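Local coordinates for beta-lactamase domain protein (Burkholderia ambifaria, PDB 5I0P) that probably catalyses a hydrolytic reaction at a pair of zinc ions, as enzymes of the metallo-beta-lactamase superfamily do, at residues 100-105 / 211-216; 248-253 / 344-349. All blocks are in the same frame, centred on the assembly; numbering follows the deposited sequence.

Contact 1: 100-105 / 211-216; sequences VTHCHP and YGHSPE. With ZN (zinc ion), chain E.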
loop_
_atom_site.group_PDB
_atom_site.type_symbol
_atom_site.label_atom_id
_atom_site.label_comp_id
_atom_site.label_asym_id
_atom_site.label_seq_id
_atom_site.Cartn_x
_atom_site.Cartn_y
_atom_site.Cartn_z
ATOM N N VAL A 100 -9.924 4.055 3.018
ATOM C CA VAL A 100 -8.461 4.019 3.034
ATOM C C VAL A 100 -7.951 2.581 2.894
ATOM O O VAL A 100 -8.364 1.689 3.643
ATOM C CB VAL A 100 -7.900 4.681 4.304
ATOM C CG1 VAL A 100 -6.395 4.403 4.431
ATOM C CG2 VAL A 100 -8.193 6.172 4.250
ATOM N N THR A 101 -7.030 2.365 1.952
ATOM C CA THR A 101 -6.547 1.013 1.696
ATOM C C THR A 101 -5.693 0.471 2.847
ATOM O O THR A 101 -5.749 -0.726 3.165
ATOM C CB THR A 101 -5.758 0.981 0.372
ATOM O OG1 THR A 101 -4.676 1.924 0.400
ATOM C CG2 THR A 101 -6.640 1.273 -0.804
ATOM N N HIS A 102 -4.870 1.318 3.448
ATOM C CA HIS A 102 -3.945 0.861 4.461
ATOM C C HIS A 102 -3.302 2.101 5.068
ATOM O O HIS A 102 -3.486 3.214 4.565
ATOM C CB HIS A 102 -2.915 -0.134 3.898
ATOM C CG HIS A 102 -1.915 0.438 2.929
ATOM N ND1 HIS A 102 -2.251 0.897 1.670
ATOM C CD2 HIS A 102 -0.571 0.577 3.028
ATOM C CE1 HIS A 102 -1.164 1.296 1.039
ATOM N NE2 HIS A 102 -0.133 1.113 1.845
ATOM N N CYS A 103 -2.561 1.907 6.169
ATOM C CA CYS A 103 -2.245 3.025 7.053
ATOM C C CYS A 103 -0.965 3.772 6.694
ATOM O O CYS A 103 -0.576 4.687 7.440
ATOM C CB CYS A 103 -2.149 2.547 8.511
ATOM S SG CYS A 103 -0.716 1.485 8.851
ATOM N N HIS A 104 -0.286 3.414 5.604
ATOM C CA HIS A 104 0.929 4.155 5.262
ATOM C C HIS A 104 0.591 5.621 4.996
ATOM O O HIS A 104 -0.493 5.952 4.476
ATOM C CB HIS A 104 1.653 3.528 4.072
ATOM C CG HIS A 104 2.279 2.211 4.415
ATOM N ND1 HIS A 104 2.563 1.243 3.480
ATOM C CD2 HIS A 104 2.620 1.682 5.611
ATOM C CE1 HIS A 104 3.065 0.181 4.082
ATOM N NE2 HIS A 104 3.113 0.422 5.375
ATOM N N PRO A 105 1.505 6.519 5.365
ATOM C CA PRO A 105 1.162 7.951 5.454
ATOM C C PRO A 105 0.650 8.561 4.141
ATOM O O PRO A 105 -0.194 9.476 4.174
ATOM C CB PRO A 105 2.487 8.593 5.878
ATOM C CG PRO A 105 3.288 7.496 6.388
ATOM C CD PRO A 105 2.913 6.264 5.676
ATOM N N TYR A 211 -1.483 -9.125 2.804
ATOM C CA TYR A 211 -0.636 -9.148 3.990
ATOM C C TYR A 211 0.827 -9.028 3.582
ATOM O O TYR A 211 1.189 -9.244 2.428
ATOM C CB TYR A 211 -0.901 -10.423 4.807
ATOM C CG TYR A 211 -2.351 -10.538 5.213
ATOM C CD1 TYR A 211 -2.821 -9.904 6.357
ATOM C CD2 TYR A 211 -3.253 -11.229 4.432
ATOM C CE1 TYR A 211 -4.164 -9.968 6.721
ATOM C CE2 TYR A 211 -4.581 -11.299 4.771
ATOM C CZ TYR A 211 -5.036 -10.670 5.923
ATOM O OH TYR A 211 -6.370 -10.745 6.260
ATOM N N GLY A 212 1.681 -8.679 4.540
ATOM C CA GLY A 212 3.097 -8.607 4.249
ATOM C C GLY A 212 3.622 -7.211 4.003
ATOM O O GLY A 212 4.753 -6.896 4.381
ATOM N N HIS A 213 2.824 -6.368 3.351
ATOM C CA HIS A 213 3.147 -4.955 3.184
ATOM C C HIS A 213 2.683 -4.121 4.381
ATOM O O HIS A 213 3.379 -3.199 4.811
ATOM C CB HIS A 213 2.537 -4.454 1.866
ATOM C CG HIS A 213 2.730 -2.994 1.616
ATOM N ND1 HIS A 213 3.967 -2.434 1.368
ATOM C CD2 HIS A 213 1.834 -1.986 1.516
ATOM C CE1 HIS A 213 3.827 -1.133 1.182
ATOM N NE2 HIS A 213 2.541 -0.838 1.253
ATOM N N SER A 214 1.545 -4.479 4.957
ATOM C CA SER A 214 0.908 -3.731 6.036
ATOM C C SER A 214 -0.020 -4.696 6.771
ATOM O O SER A 214 -0.246 -5.823 6.294
ATOM C CB SER A 214 0.125 -2.522 5.492
ATOM O OG SER A 214 -0.903 -2.931 4.603
ATOM N N PRO A 215 -0.560 -4.296 7.942
ATOM C CA PRO A 215 -1.313 -5.258 8.763
ATOM C C PRO A 215 -2.402 -6.009 8.020
ATOM O O PRO A 215 -2.492 -7.246 8.125
ATOM C CB PRO A 215 -1.919 -4.365 9.859
ATOM C CG PRO A 215 -0.988 -3.283 10.019
ATOM C CD PRO A 215 -0.411 -3.013 8.656
ATOM N N GLU A 216 -3.229 -5.285 7.262
ATOM C CA GLU A 216 -4.458 -5.829 6.707
ATOM C C GLU A 216 -4.889 -4.951 5.542
ATOM O O GLU A 216 -5.865 -4.191 5.646
ATOM C CB GLU A 216 -5.550 -5.903 7.785
ATOM C CG GLU A 216 -6.779 -6.705 7.364
ATOM C CD GLU A 216 -7.970 -6.613 8.365
ATOM O OE1 GLU A 216 -7.840 -6.046 9.485
ATOM O OE2 GLU A 216 -9.047 -7.136 8.028
HETATM ZN ZN ZN E . 2.231 1.407 1.436
HETATM O O HOH W 1 3.447 -1.429 7.748
#

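Contact 2: 248-253 / 344-349; sequences EPEANP and LLWLAG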
loop_
_atom_site.group_PDB
_atom_site.type_symbol
_atom_site.label_atom_id
_atom_site.label_comp_id
_atom_site.label_asym_id
_atom_site.label_seq_id
_atom_site.Cartn_x
_atom_site.Cartn_y
_atom_site.Cartn_z
ATOM N N GLU A 248 7.697 -7.010 15.596
ATOM C CA GLU A 248 7.374 -8.404 15.316
ATOM C C GLU A 248 8.605 -9.015 14.645
ATOM O O GLU A 248 8.621 -9.294 13.443
ATOM C CB GLU A 248 6.118 -8.470 14.456
ATOM C CG GLU A 248 5.521 -9.810 14.266
ATOM C CD GLU A 248 4.606 -9.777 13.094
ATOM O OE1 GLU A 248 4.144 -8.660 12.776
ATOM O OE2 GLU A 248 4.369 -10.830 12.470
ATOM N N PRO A 249 9.655 -9.271 15.425
ATOM C CA PRO A 249 10.985 -9.514 14.826
ATOM C C PRO A 249 11.141 -10.868 14.169
ATOM O O PRO A 249 12.036 -11.020 13.327
ATOM C CB PRO A 249 11.941 -9.373 16.017
ATOM C CG PRO A 249 11.096 -9.702 17.224
ATOM C CD PRO A 249 9.682 -9.225 16.901
ATOM N N GLU A 250 10.306 -11.849 14.508
ATOM C CA GLU A 250 10.260 -13.133 13.815
ATOM C C GLU A 250 9.247 -13.151 12.657
ATOM O O GLU A 250 8.867 -14.235 12.209
ATOM C CB GLU A 250 9.914 -14.260 14.795
ATOM C CG GLU A 250 10.853 -14.445 15.981
ATOM C CD GLU A 250 10.484 -13.577 17.198
ATOM O OE1 GLU A 250 9.299 -13.164 17.338
ATOM O OE2 GLU A 250 11.393 -13.312 18.022
ATOM N N ALA A 251 8.783 -11.995 12.185
ATOM C CA ALA A 251 7.727 -11.999 11.170
ATOM C C ALA A 251 8.189 -12.598 9.832
ATOM O O ALA A 251 9.376 -12.654 9.504
ATOM C CB ALA A 251 7.196 -10.582 10.920
ATOM N N ASN A 252 7.211 -13.025 9.037
ATOM C CA ASN A 252 7.452 -13.548 7.696
ATOM C C ASN A 252 6.666 -12.741 6.653
ATOM O O ASN A 252 5.788 -13.278 5.966
ATOM C CB ASN A 252 7.098 -15.031 7.625
ATOM C CG ASN A 252 7.791 -15.733 6.474
ATOM O OD1 ASN A 252 8.430 -15.086 5.626
ATOM N ND2 ASN A 252 7.671 -17.059 6.428
ATOM N N PRO A 253 6.955 -11.438 6.514
ATOM C CA PRO A 253 6.143 -10.632 5.600
ATOM C C PRO A 253 6.284 -11.020 4.140
ATOM O O PRO A 253 5.310 -10.880 3.386
ATOM C CB PRO A 253 6.622 -9.194 5.871
ATOM C CG PRO A 253 7.975 -9.339 6.460
ATOM C CD PRO A 253 7.967 -10.618 7.218
ATOM N N LEU A 344 12.155 -15.432 5.643
ATOM C CA LEU A 344 11.421 -16.395 4.840
ATOM C C LEU A 344 12.210 -17.695 4.731
ATOM O O LEU A 344 11.669 -18.788 4.962
ATOM C CB LEU A 344 11.113 -15.799 3.465
ATOM C CG LEU A 344 10.304 -16.573 2.435
ATOM C CD1 LEU A 344 9.825 -15.591 1.349
ATOM C CD2 LEU A 344 11.079 -17.741 1.783
ATOM N N LEU A 345 13.505 -17.583 4.396
ATOM C CA LEU A 345 14.353 -18.761 4.261
ATOM C C LEU A 345 14.499 -19.449 5.605
ATOM O O LEU A 345 14.442 -20.685 5.716
ATOM C CB LEU A 345 15.732 -18.350 3.715
ATOM C CG LEU A 345 15.826 -17.660 2.336
ATOM C CD1 LEU A 345 17.175 -16.984 2.113
ATOM C CD2 LEU A 345 15.498 -18.611 1.178
ATOM N N TRP A 346 14.612 -18.650 6.654
ATOM C CA TRP A 346 14.735 -19.219 7.975
ATOM C C TRP A 346 13.464 -19.971 8.344
ATOM O O TRP A 346 13.516 -21.150 8.720
ATOM C CB TRP A 346 15.078 -18.107 8.963
ATOM C CG TRP A 346 14.939 -18.489 10.400
ATOM C CD1 TRP A 346 15.463 -19.582 11.022
ATOM C CD2 TRP A 346 14.223 -17.761 11.403
ATOM N NE1 TRP A 346 15.120 -19.576 12.352
ATOM C CE2 TRP A 346 14.360 -18.472 12.612
ATOM C CE3 TRP A 346 13.493 -16.567 11.395
ATOM C CZ2 TRP A 346 13.780 -18.038 13.810
ATOM C CZ3 TRP A 346 12.899 -16.144 12.585
ATOM C CH2 TRP A 346 13.053 -16.876 13.774
ATOM N N LEU A 347 12.306 -19.328 8.204
ATOM C CA LEU A 347 11.081 -20.018 8.611
ATOM C C LEU A 347 10.757 -21.200 7.697
ATOM O O LEU A 347 10.027 -22.104 8.114
ATOM C CB LEU A 347 9.920 -19.026 8.692
ATOM C CG LEU A 347 10.251 -18.014 9.794
ATOM C CD1 LEU A 347 9.422 -16.762 9.753
ATOM C CD2 LEU A 347 10.099 -18.709 11.125
ATOM N N ALA A 348 11.317 -21.241 6.484
ATOM C CA ALA A 348 11.128 -22.376 5.583
ATOM C C ALA A 348 12.075 -23.535 5.869
ATOM O O ALA A 348 11.985 -24.570 5.211
ATOM C CB ALA A 348 11.301 -21.943 4.140
ATOM N N GLY A 349 12.982 -23.396 6.817
ATOM C CA GLY A 349 13.919 -24.452 7.113
ATOM C C GLY A 349 15.206 -24.394 6.319
ATOM O O GLY A 349 16.088 -25.232 6.542
HETATM O O HOH W 2 8.986 -19.102 4.705
#

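Contact 1: 100-105 / 211-216
H102, H104 and H213 converge on one zinc ion and join the loop after strand 95-99 to the loop between strands 203-210 and 217-222. The ion is the tight point of the contact: H104 ND1 binds the zinc at 2.1 Å. H213 NE2 reaches the same zinc at 2.3 Å. H102 NE2 closes on this zinc at 2.4 Å. D232 supplies a further ligand. Crowding around the metal sets the rings against each other. H104 turns its edge to one face of H213 in an offset edge-to-face pair, planes at 87°, with H104 CE1 lying off-centre over that face. The H102 and H213 side chains cross at about a right angle, with ring planes 60° apart, and H102 NE2 comes in at the edge of the H213 ring. H213 carries its CG anti to the backbone N (chi1 177°), which swings the imidazole back toward the metal although the CB itself is not aimed at 100-105.

Second-shell bonds fix the rings: H102 ND1 donates to T101 OG1 at 2.9 Å, the oxygen tilted slightly out of the ring plane, and H213 ND1 is paired with the backbone oxygen of N241. S214 OG packs 3.5 Å from H102 CB and is hydrogen-bonded to E133 of helix 131-141.

Packing is looser beyond H104, where a water sits between H104 NE2 and the backbone of H213. It accepts from H104 NE2 at 3.0 Å, near the ring plane, and gives only a weak bond to H213 O. H102, H104 and the nearby D106 and H107, ligands of the second zinc, belong to the superfamily's HxHxDH motif. With one nitrogen of each histidine on zinc and the other hydrogen-bonded, each ring is held at both nitrogens, consistent with a preformed metal site.

Contact 2: 248-253 / 344-349
N252 reaches across to the last turns of helix 333-347, where its side chain and that of L347 run antiparallel past one another and it crosses L344. With CG anti to the backbone N (chi1 -158°), the side chain extends toward the helix. Its CB meets the methyl L347 CD1 at 3.6 Å, and CG faces both that methyl and L344 CA. At the tip the amide divides its work. N252 OD1 rests 3.4 Å from L344 CA and close to L344 CB, a van der Waals approach, while also accepting a weak hydrogen bond from A255 N as the N-cap of helix 253-260. N252 ND2 passes alongside L347 CB and donates to a water at 3.0 Å; that water in turn donates to L344 O at 2.7 Å, so the polar link to the helix is indirect.

L347 CD1 also touches the backbone, 3.6 Å from E250 O. Farther out, the bent chain of E250 runs beside W346 in the same direction, and E250 CG meets the indole edge at W346 CH2, 4.0 Å away. W346 also makes a cation-pi contact with R353. The loop turns through a type I beta turn from E248 to A251, and N343 donates to the carbonyls of P249 and A251; helix 333-347 is closed by a Schellman motif, with G349 taking the positive phi.

No direct hydrogen bond or salt bridge joins 248-253 to 344-349. The chemistry therefore implies a modest surface seam of methyl, methylene and amide contacts, bridged by one water, between the lactamase fold and the helical C-terminal region.

How the contacts relate
From the N terminus, the chain leaves strand 95-99 into 100-105, passes through helix 131-141 and strands 197-200 and 203-210, and returns at 211-216, where contact 1 closes a loop of 105 residues. It then runs through strands 217-222 and 227-231 to 248-253, from which contact 2 spans helix 284-308 and closes at 344-349. The two loops follow in series, neither nested nor crossed. Contact 1 joins loops from the two large sheets near the centre of the chain; contact 2 ties the loop before helix 253-260 to the end of helix 333-347. Their centres are 19 Å apart, yet G212 O packs 3.3 Å from P253 CB.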